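Local coordinates for kinesin-like protein (Caenorhabditis elegans, PDB 5X3E) that probably works as a kinesin-6 motor, coupling ATP binding and hydrolysis to movement along microtubules, at residues E37-L42 and R406-V411; N155-C160 and V315-D320; D211-S216 and M305-Y310. All coordinates share one frame; numbering follows the deposited sequence.

Contact 1 of 3, residues E37-L42 and R406-V411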
loop_
_atom_site.group_PDB
_atom_site.type_symbol
_atom_site.label_atom_id
_atom_site.label_comp_id
_atom_site.label_asym_id
_atom_site.label_seq_id
_atom_site.Cartn_x
_atom_site.Cartn_y
_atom_site.Cartn_z
ATOM N N GLU A 37 10.226 -2.117 9.422
ATOM C CA GLU A 37 10.456 -3.547 9.544
ATOM C C GLU A 37 10.454 -4.168 8.156
ATOM O O GLU A 37 9.661 -3.779 7.293
ATOM C CB GLU A 37 9.395 -4.219 10.422
ATOM C CG GLU A 37 9.731 -5.660 10.780
ATOM C CD GLU A 37 8.580 -6.405 11.434
ATOM O OE1 GLU A 37 8.858 -7.316 12.241
ATOM O OE2 GLU A 37 7.406 -6.074 11.162
ATOM N N VAL A 38 11.353 -5.121 7.944
ATOM C CA VAL A 38 11.422 -5.877 6.702
ATOM C C VAL A 38 11.195 -7.341 7.038
ATOM O O VAL A 38 11.901 -7.907 7.883
ATOM C CB VAL A 38 12.766 -5.684 5.982
ATOM C CG1 VAL A 38 12.786 -6.479 4.694
ATOM C CG2 VAL A 38 13.000 -4.214 5.702
ATOM N N VAL A 39 10.209 -7.952 6.382
ATOM C CA VAL A 39 9.924 -9.368 6.559
ATOM C C VAL A 39 10.046 -10.041 5.199
ATOM O O VAL A 39 10.017 -9.394 4.147
ATOM C CB VAL A 39 8.535 -9.635 7.175
ATOM C CG1 VAL A 39 8.350 -8.826 8.451
ATOM C CG2 VAL A 39 7.432 -9.345 6.166
ATOM N N CYS A 40 10.207 -11.356 5.232
ATOM C CA CYS A 40 10.465 -12.137 4.034
ATOM C C CYS A 40 9.512 -13.325 3.995
ATOM O O CYS A 40 9.219 -13.928 5.033
ATOM C CB CYS A 40 11.929 -12.596 3.997
ATOM S SG CYS A 40 12.389 -13.553 2.548
ATOM N N ARG A 41 9.021 -13.652 2.800
ATOM C CA ARG A 41 8.055 -14.733 2.624
ATOM C C ARG A 41 8.504 -15.642 1.490
ATOM O O ARG A 41 8.628 -15.195 0.345
ATOM C CB ARG A 41 6.649 -14.204 2.340
ATOM C CG ARG A 41 5.648 -15.328 2.160
ATOM C CD ARG A 41 4.294 -14.838 1.700
ATOM N NE ARG A 41 3.264 -15.830 1.987
ATOM C CZ ARG A 41 1.993 -15.716 1.622
ATOM N NH1 ARG A 41 1.591 -14.649 0.945
ATOM N NH2 ARG A 41 1.125 -16.669 1.932
ATOM N N LEU A 42 8.713 -16.920 1.810
ATOM C CA LEU A 42 9.079 -17.909 0.806
ATOM C C LEU A 42 7.822 -18.469 0.142
ATOM O O LEU A 42 6.845 -18.803 0.825
ATOM C CB LEU A 42 9.864 -19.057 1.450
ATOM C CG LEU A 42 11.062 -18.778 2.366
ATOM C CD1 LEU A 42 11.896 -20.047 2.549
ATOM C CD2 LEU A 42 11.911 -17.626 1.895
ATOM N N ARG A 406 6.455 -1.058 6.527
ATOM C CA ARG A 406 6.793 -2.477 6.552
ATOM C C ARG A 406 7.007 -2.955 5.124
ATOM O O ARG A 406 6.151 -2.744 4.258
ATOM C CB ARG A 406 5.706 -3.321 7.237
ATOM C CG ARG A 406 5.967 -4.823 7.149
ATOM C CD ARG A 406 5.134 -5.652 8.135
ATOM N NE ARG A 406 5.404 -5.318 9.532
ATOM C CZ ARG A 406 4.529 -4.736 10.347
ATOM N NH1 ARG A 406 3.314 -4.429 9.911
ATOM N NH2 ARG A 406 4.862 -4.467 11.602
ATOM N N MET A 407 8.131 -3.623 4.890
ATOM C CA MET A 407 8.443 -4.180 3.583
ATOM C C MET A 407 8.384 -5.700 3.651
ATOM O O MET A 407 8.945 -6.316 4.567
ATOM C CB MET A 407 9.823 -3.721 3.103
ATOM C CG MET A 407 10.216 -4.302 1.753
ATOM S SD MET A 407 11.184 -3.154 0.754
ATOM C CE MET A 407 12.076 -2.287 2.039
ATOM N N VAL A 408 7.686 -6.293 2.691
ATOM C CA VAL A 408 7.544 -7.738 2.580
ATOM C C VAL A 408 8.363 -8.185 1.376
ATOM O O VAL A 408 7.971 -7.948 0.225
ATOM C CB VAL A 408 6.076 -8.156 2.439
ATOM C CG1 VAL A 408 5.972 -9.662 2.302
ATOM C CG2 VAL A 408 5.272 -7.658 3.628
ATOM N N ILE A 409 9.508 -8.809 1.634
ATOM C CA ILE A 409 10.366 -9.337 0.580
ATOM C C ILE A 409 9.873 -10.733 0.224
ATOM O O ILE A 409 10.001 -11.667 1.017
ATOM C CB ILE A 409 11.837 -9.367 1.010
ATOM C CG1 ILE A 409 12.292 -7.981 1.455
ATOM C CG2 ILE A 409 12.713 -9.867 -0.128
ATOM C CD1 ILE A 409 12.240 -6.958 0.362
ATOM N N CYS A 410 9.307 -10.877 -0.969
ATOM C CA CYS A 410 8.907 -12.180 -1.482
ATOM C C CYS A 410 10.059 -12.765 -2.290
ATOM O O CYS A 410 10.593 -12.100 -3.184
ATOM C CB CYS A 410 7.655 -12.045 -2.351
ATOM S SG CYS A 410 6.196 -11.441 -1.451
ATOM N N VAL A 411 10.433 -14.008 -1.994
ATOM C CA VAL A 411 11.551 -14.653 -2.678
ATOM C C VAL A 411 11.163 -16.076 -3.055
ATOM O O VAL A 411 10.436 -16.751 -2.320
ATOM C CB VAL A 411 12.840 -14.654 -1.830
ATOM C CG1 VAL A 411 13.409 -13.246 -1.694
ATOM C CG2 VAL A 411 12.576 -15.250 -0.479
#

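Contact 2 of 3, residues N155-C160 and V315-D320. With SO4 (sulfate ion), chain F.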
loop_
_atom_site.group_PDB
_atom_site.type_symbol
_atom_site.label_atom_id
_atom_site.label_comp_id
_atom_site.label_asym_id
_atom_site.label_seq_id
_atom_site.Cartn_x
_atom_site.Cartn_y
_atom_site.Cartn_z
ATOM N N ASN A 155 -19.366 4.813 13.126
ATOM C CA ASN A 155 -19.832 6.140 12.721
ATOM C C ASN A 155 -19.448 6.440 11.275
ATOM O O ASN A 155 -19.092 7.568 10.928
ATOM C CB ASN A 155 -19.294 7.225 13.654
ATOM C CG ASN A 155 -19.746 7.043 15.087
ATOM O OD1 ASN A 155 -20.712 6.332 15.360
ATOM N ND2 ASN A 155 -19.058 7.706 16.012
ATOM N N ARG A 156 -19.514 5.422 10.424
ATOM C CA ARG A 156 -19.307 5.626 8.997
ATOM C C ARG A 156 -20.534 6.332 8.429
ATOM O O ARG A 156 -21.654 5.833 8.559
ATOM C CB ARG A 156 -19.104 4.290 8.288
ATOM C CG ARG A 156 -18.294 4.374 7.010
ATOM C CD ARG A 156 -18.528 3.161 6.127
ATOM N NE ARG A 156 -19.837 3.267 5.496
ATOM C CZ ARG A 156 -20.901 2.536 5.801
ATOM N NH1 ARG A 156 -20.839 1.601 6.742
ATOM N NH2 ARG A 156 -22.035 2.749 5.149
ATOM N N VAL A 157 -20.342 7.492 7.816
ATOM C CA VAL A 157 -21.491 8.238 7.313
ATOM C C VAL A 157 -21.832 7.874 5.878
ATOM O O VAL A 157 -21.060 7.203 5.186
ATOM C CB VAL A 157 -21.279 9.757 7.421
ATOM C CG1 VAL A 157 -21.552 10.184 8.798
ATOM C CG2 VAL A 157 -19.856 10.133 7.024
ATOM N N GLU A 158 -22.989 8.339 5.422
ATOM C CA GLU A 158 -23.371 8.176 4.035
ATOM C C GLU A 158 -22.436 8.984 3.141
ATOM O O GLU A 158 -21.662 9.842 3.597
ATOM C CB GLU A 158 -24.809 8.638 3.820
ATOM C CG GLU A 158 -25.824 7.934 4.710
ATOM C CD GLU A 158 -27.172 8.636 4.734
ATOM O OE1 GLU A 158 -27.216 9.886 4.635
ATOM O OE2 GLU A 158 -28.188 7.923 4.834
ATOM N N LYS A 159 -22.528 8.705 1.846
ATOM C CA LYS A 159 -21.656 9.327 0.869
ATOM C C LYS A 159 -22.013 10.796 0.674
ATOM O O LYS A 159 -23.109 11.254 1.014
ATOM C CB LYS A 159 -21.765 8.594 -0.471
ATOM C CG LYS A 159 -21.200 7.185 -0.463
ATOM C CD LYS A 159 -21.321 6.590 -1.851
ATOM C CE LYS A 159 -20.730 5.200 -1.939
ATOM N NZ LYS A 159 -20.861 4.655 -3.318
ATOM N N CYS A 160 -21.043 11.537 0.137
ATOM C CA CYS A 160 -21.178 12.925 -0.284
ATOM C C CYS A 160 -21.365 13.894 0.874
ATOM O O CYS A 160 -21.689 15.066 0.641
ATOM C CB CYS A 160 -22.312 13.093 -1.302
ATOM S SG CYS A 160 -22.253 11.865 -2.635
ATOM N N VAL A 315 -25.894 10.472 12.630
ATOM C CA VAL A 315 -24.446 10.373 12.708
ATOM C C VAL A 315 -23.888 11.345 11.681
ATOM O O VAL A 315 -23.978 11.104 10.475
ATOM C CB VAL A 315 -23.965 8.942 12.447
ATOM C CG1 VAL A 315 -22.452 8.861 12.581
ATOM C CG2 VAL A 315 -24.655 7.985 13.392
ATOM N N TYR A 316 -23.347 12.464 12.149
ATOM C CA TYR A 316 -22.942 13.533 11.252
ATOM C C TYR A 316 -21.743 14.253 11.841
ATOM O O TYR A 316 -21.634 14.368 13.069
ATOM C CB TYR A 316 -24.094 14.516 11.010
ATOM C CG TYR A 316 -24.091 15.094 9.622
ATOM C CD1 TYR A 316 -24.626 14.381 8.556
ATOM C CD2 TYR A 316 -23.559 16.353 9.372
ATOM C CE1 TYR A 316 -24.621 14.901 7.281
ATOM C CE2 TYR A 316 -23.551 16.882 8.094
ATOM C CZ TYR A 316 -24.086 16.147 7.055
ATOM O OH TYR A 316 -24.084 16.647 5.782
ATOM N N PRO A 317 -20.833 14.744 11.007
ATOM C CA PRO A 317 -19.702 15.521 11.518
ATOM C C PRO A 317 -20.105 16.952 11.839
ATOM O O PRO A 317 -21.115 17.470 11.359
ATOM C CB PRO A 317 -18.708 15.492 10.351
ATOM C CG PRO A 317 -19.587 15.420 9.144
ATOM C CD PRO A 317 -20.730 14.521 9.553
ATOM N N THR A 318 -19.282 17.589 12.667
ATOM C CA THR A 318 -19.367 19.035 12.810
ATOM C C THR A 318 -18.998 19.685 11.479
ATOM O O THR A 318 -18.156 19.180 10.730
ATOM C CB THR A 318 -18.429 19.521 13.916
ATOM O OG1 THR A 318 -17.093 19.086 13.641
ATOM C CG2 THR A 318 -18.864 18.950 15.260
ATOM N N MET A 319 -19.627 20.824 11.185
ATOM C CA MET A 319 -19.490 21.402 9.853
ATOM C C MET A 319 -18.103 21.972 9.589
ATOM O O MET A 319 -17.739 22.157 8.423
ATOM C CB MET A 319 -20.544 22.491 9.648
ATOM C CG MET A 319 -21.974 21.972 9.644
ATOM S SD MET A 319 -22.241 20.724 8.368
ATOM C CE MET A 319 -21.835 21.667 6.899
ATOM N N ASP A 320 -17.305 22.209 10.628
ATOM C CA ASP A 320 -15.990 22.833 10.477
ATOM C C ASP A 320 -15.019 21.845 9.839
ATOM O O ASP A 320 -14.506 20.939 10.499
ATOM C CB ASP A 320 -15.484 23.314 11.833
ATOM C CG ASP A 320 -14.143 24.024 11.744
ATOM O OD1 ASP A 320 -13.561 24.320 12.811
ATOM O OD2 ASP A 320 -13.673 24.287 10.616
HETATM S S SO4 F . -24.437 5.656 0.865
HETATM O O1 SO4 F . -25.892 5.586 0.811
HETATM O O2 SO4 F . -23.931 4.795 1.928
HETATM O O3 SO4 F . -23.901 5.222 -0.424
HETATM O O4 SO4 F . -24.043 7.033 1.140
#

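Contact 3 of 3, residues D211-S216 and M305-Y310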
loop_
_atom_site.group_PDB
_atom_site.type_symbol
_atom_site.label_atom_id
_atom_site.label_comp_id
_atom_site.label_asym_id
_atom_site.label_seq_id
_atom_site.Cartn_x
_atom_site.Cartn_y
_atom_site.Cartn_z
ATOM N N ASP A 211 -14.698 6.737 18.840
ATOM C CA ASP A 211 -16.139 6.907 18.665
ATOM C C ASP A 211 -16.592 8.359 18.740
ATOM O O ASP A 211 -17.731 8.652 18.361
ATOM C CB ASP A 211 -16.903 6.093 19.717
ATOM C CG ASP A 211 -16.876 4.602 19.445
ATOM O OD1 ASP A 211 -16.613 4.208 18.295
ATOM O OD2 ASP A 211 -17.112 3.815 20.387
ATOM N N ASP A 212 -15.729 9.277 19.172
ATOM C CA ASP A 212 -16.042 10.700 19.086
ATOM C C ASP A 212 -15.819 11.254 17.689
ATOM O O ASP A 212 -16.062 12.441 17.458
ATOM C CB ASP A 212 -15.221 11.492 20.108
ATOM C CG ASP A 212 -15.794 11.394 21.508
ATOM O OD1 ASP A 212 -17.036 11.444 21.644
ATOM O OD2 ASP A 212 -15.011 11.255 22.468
ATOM N N MET A 213 -15.372 10.417 16.763
ATOM C CA MET A 213 -15.155 10.804 15.386
ATOM C C MET A 213 -16.160 10.127 14.470
ATOM O O MET A 213 -16.593 8.993 14.694
ATOM C CB MET A 213 -13.732 10.460 14.934
ATOM C CG MET A 213 -12.662 11.209 15.706
ATOM S SD MET A 213 -12.568 12.948 15.237
ATOM C CE MET A 213 -11.124 12.944 14.194
ATOM N N VAL A 214 -16.526 10.851 13.466
ATOM C CA VAL A 214 -17.287 10.356 12.336
ATOM C C VAL A 214 -16.315 10.134 11.188
ATOM O O VAL A 214 -15.284 10.809 11.097
ATOM C CB VAL A 214 -18.394 11.363 11.987
ATOM C CG1 VAL A 214 -19.017 10.995 10.730
ATOM C CG2 VAL A 214 -19.455 11.305 13.052
ATOM N N CYS A 215 -16.614 9.184 10.303
ATOM C CA CYS A 215 -15.624 8.838 9.293
ATOM C C CYS A 215 -16.266 8.448 7.968
ATOM O O CYS A 215 -17.462 8.161 7.874
ATOM C CB CYS A 215 -14.728 7.695 9.774
ATOM S SG CYS A 215 -15.575 6.093 9.800
ATOM N N SER A 216 -15.413 8.414 6.944
ATOM C CA SER A 216 -15.731 7.910 5.617
ATOM C C SER A 216 -14.435 7.408 4.995
ATOM O O SER A 216 -13.347 7.886 5.331
ATOM C CB SER A 216 -16.370 8.985 4.726
ATOM O OG SER A 216 -16.697 8.445 3.459
ATOM N N MET A 305 -11.736 11.476 8.830
ATOM C CA MET A 305 -12.444 11.587 10.098
ATOM C C MET A 305 -12.739 13.045 10.434
ATOM O O MET A 305 -12.027 13.954 10.000
ATOM C CB MET A 305 -11.636 10.944 11.238
ATOM C CG MET A 305 -11.621 9.423 11.195
ATOM S SD MET A 305 -10.249 8.664 12.085
ATOM C CE MET A 305 -10.447 9.418 13.681
ATOM N N ALA A 306 -13.808 13.260 11.197
ATOM C CA ALA A 306 -14.152 14.581 11.710
ATOM C C ALA A 306 -14.926 14.407 13.007
ATOM O O ALA A 306 -15.616 13.396 13.183
ATOM C CB ALA A 306 -14.982 15.397 10.707
ATOM N N PRO A 307 -14.828 15.364 13.930
ATOM C CA PRO A 307 -15.536 15.244 15.210
ATOM C C PRO A 307 -17.037 15.076 15.019
ATOM O O PRO A 307 -17.668 15.803 14.249
ATOM C CB PRO A 307 -15.208 16.566 15.916
ATOM C CG PRO A 307 -13.915 16.991 15.326
ATOM C CD PRO A 307 -13.924 16.524 13.900
ATOM N N ARG A 308 -17.604 14.107 15.736
ATOM C CA ARG A 308 -19.034 13.858 15.644
ATOM C C ARG A 308 -19.820 15.016 16.242
ATOM O O ARG A 308 -19.456 15.565 17.284
ATOM C CB ARG A 308 -19.412 12.561 16.357
ATOM C CG ARG A 308 -20.884 12.253 16.195
ATOM C CD ARG A 308 -21.314 10.944 16.811
ATOM N NE ARG A 308 -22.749 10.752 16.618
ATOM C CZ ARG A 308 -23.451 9.762 17.155
ATOM N NH1 ARG A 308 -22.851 8.866 17.926
ATOM N NH2 ARG A 308 -24.754 9.675 16.920
ATOM N N ALA A 309 -20.905 15.387 15.570
ATOM C CA ALA A 309 -21.739 16.486 16.029
ATOM C C ALA A 309 -22.700 16.017 17.115
ATOM O O ALA A 309 -23.291 14.938 17.024
ATOM C CB ALA A 309 -22.521 17.085 14.862
ATOM N N TYR A 310 -22.834 16.826 18.156
ATOM C CA TYR A 310 -23.805 16.559 19.203
ATOM C C TYR A 310 -25.172 17.118 18.803
ATOM O O TYR A 310 -25.324 17.786 17.776
ATOM C CB TYR A 310 -23.335 17.159 20.528
ATOM C CG TYR A 310 -22.101 16.485 21.098
ATOM C CD1 TYR A 310 -22.203 15.313 21.838
ATOM C CD2 TYR A 310 -20.832 17.021 20.892
ATOM C CE1 TYR A 310 -21.081 14.693 22.362
ATOM C CE2 TYR A 310 -19.701 16.408 21.412
ATOM C CZ TYR A 310 -19.832 15.241 22.146
ATOM O OH TYR A 310 -18.715 14.619 22.666
HETATM O O HOH W 1 -20.519 8.149 18.651
#

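Contact 1 of 3, residues E37-L42 and R406-V411
Glu37 and Arg406 run alongside each other from paired positions of two neighbouring strands and meet in a salt bridge. OE2 of Glu37 receives the NE-H of Arg406 at 2.7 Å, nearly along its C-O axis and close to the guanidinium plane; a weak second bond from Arg406 NH2 reaches the same oxygen. Carboxylate and guanidinium planes stand 67° apart, so one oxygen takes both donors instead of a flat two-oxygen pairing. The Glu37 chain is extended, whereas Arg406 bends about its CG-CD bond (chi3 -61°), which swings NE over to the carboxylate. Beyond the strands, Arg99 takes Glu37 OE1, and Asp103 and the Thr100 carbonyl take the other guanidinium nitrogens, tying the pair to helix 93-109. A leucine in place of Arg406 would probably leave Glu37 OE2 without its cationic mate and Asp103 without this counter-charge.

Further along the same face, Val39 and Val408 cross obliquely, CG2 to CG2 at 3.7 Å. On the other face Val38 CG1 rests on Ile409 CG1 at 3.6 Å, and CG2 of Val411 touches both Cys40 SG (3.5 Å) and Leu42 CD2 (3.4 Å). Helices 350-375 and 418-424 pack on this side. Between the faces five backbone hydrogen bonds, from Met407 N to Glu37 O through Val411 N to Arg41 O, join the strands in parallel register, their axes 25° apart. They belong to the central sheet of the kinesin motor domain, and Cys410 touches Ser124 in the probable P-loop. Opposed charges thus pair at the Glu37 end, while Arg41, on the same face, turns away to Thr129 and Gln93; the Glu37-Arg406 pairing is likely to favour the ionised form of both.

Contact 2 of 3, residues N155-C160 and V315-D320
Two irregular loops meet here almost entirely through carbon, with one valine methyl at the centre and no polar bond between them. CG1 of Val157 approaches the side chain of Val315, CG1 to CG1 at 4.1 Å, and the ring of Pro317 at CD, 4.5 Å away. A chi1 of -80° turns CG1, the branch that does the touching, to Val315 and Pro317.

Val315 lays its CG1 on the stem of Asn155, 3.7 Å from CB, the two side chains crossing at about a right angle. Here it is the carbon base of the asparagine that touches; the amide does its polar work elsewhere, with ND2 bonded to the Met213 carbonyl. Asn155 itself has a left-handed backbone conformation (phi 56°, psi 38°), at the turn leading into the extended run toward Val157.

Further along, a sulfate ion, probably from the crystallisation liquor, sits by the backbone N of Lys159, with its O2 near the plane and edge of the Arg156 guanidinium. The aliphatic Lys159 chain runs extended past the ion, CG 3.3 Å from the sulfate O3, to NZ, which is salt-bridged to Glu269.

Both loops belong to the kinesin motor domain, one between helix 141-152 and strand 162-165, the other between strands 296-307 and 325-333. Backbone hydrogen bonds of Asn155 and Val157 with Cys215 fix the first along strand 213-225, and Val214 of that strand touches Asn155, Val157, Val315 and Pro317. Phe162 of strand 162-165 meets Val157 and Pro317, while Tyr316 reaches Thr175 of helix 175-187 and bonds through OH to the Arg173 carbonyl.

Contact 3 of 3, residues D211-S216 and M305-Y310
Met213 and Met305 cross at about a right angle, with the CE methyl of Met305 3.5 Å from CG of Met213. The contact is mutual, since CE of Met213 folds back to within 3.6 Å of Met305 CB. Two bends make this possible: the turn of Met213 about CB-CG (chi2 -74°) brings SD beside the backbone of Ala306 and Pro307, and a second bend about CG-SD carries CE back to Met305. Met305 also leans its CG on CB of Cys215, 3.8 Å away, its direct partner across the strands, on the same face.

These residues occupy the ends of two antiparallel strands, 213-225 and 296-307, in the large mixed sheet of the kinesin motor domain. Val214 and Ala306 form the hydrogen-bonded pair: Val214 N gives to Ala306 O at 2.7 Å and Ala306 N returns a bond to Val214 O. Met213 with Pro307 and Cys215 with Met305 are non-hydrogen-bonded pairs, a site where the proline's missing N-H costs the pairing nothing.

On the face bearing Val214 and Ala306, CG2 of Val214 packs crosswise on the start of the Arg308 chain, 3.5 Å from CB. Arg308 N makes a further backbone bond to Asp212 O at 2.8 Å. From there the arginine runs fully extended to the polar edge, where a water in the guanidinium plane accepts from NH1 and donates to Asp211 O, 2.8 Å away. NH2 of Arg308 makes a weak hydrogen bond to the Ser314 carbonyl.

Overall arrangement
Along the chain the six segments come as 37-42, 155-160, 211-216, 305-310, 315-320 and 406-411, so contact 1 encloses contact 2, which encloses contact 3. Contacts 2 and 3 are neighbours, their centres 7 Å apart: the loop 315-320 doubles back on 305-310, with probable hydrogen bonds from Ala309 N to Tyr316 O and from Thr318 N to Pro307 O, and Val157 packs on Val214. Contact 1 lies on the opposite side of the chain's centre, its own centre about 38 Å from that of contact 2 and 36 Å from that of contact 3. Contacts 1 and 3 nevertheless belong to one mixed sheet, which thus spans the motor domain from near the probable P-loop to the strand ends at contact 3.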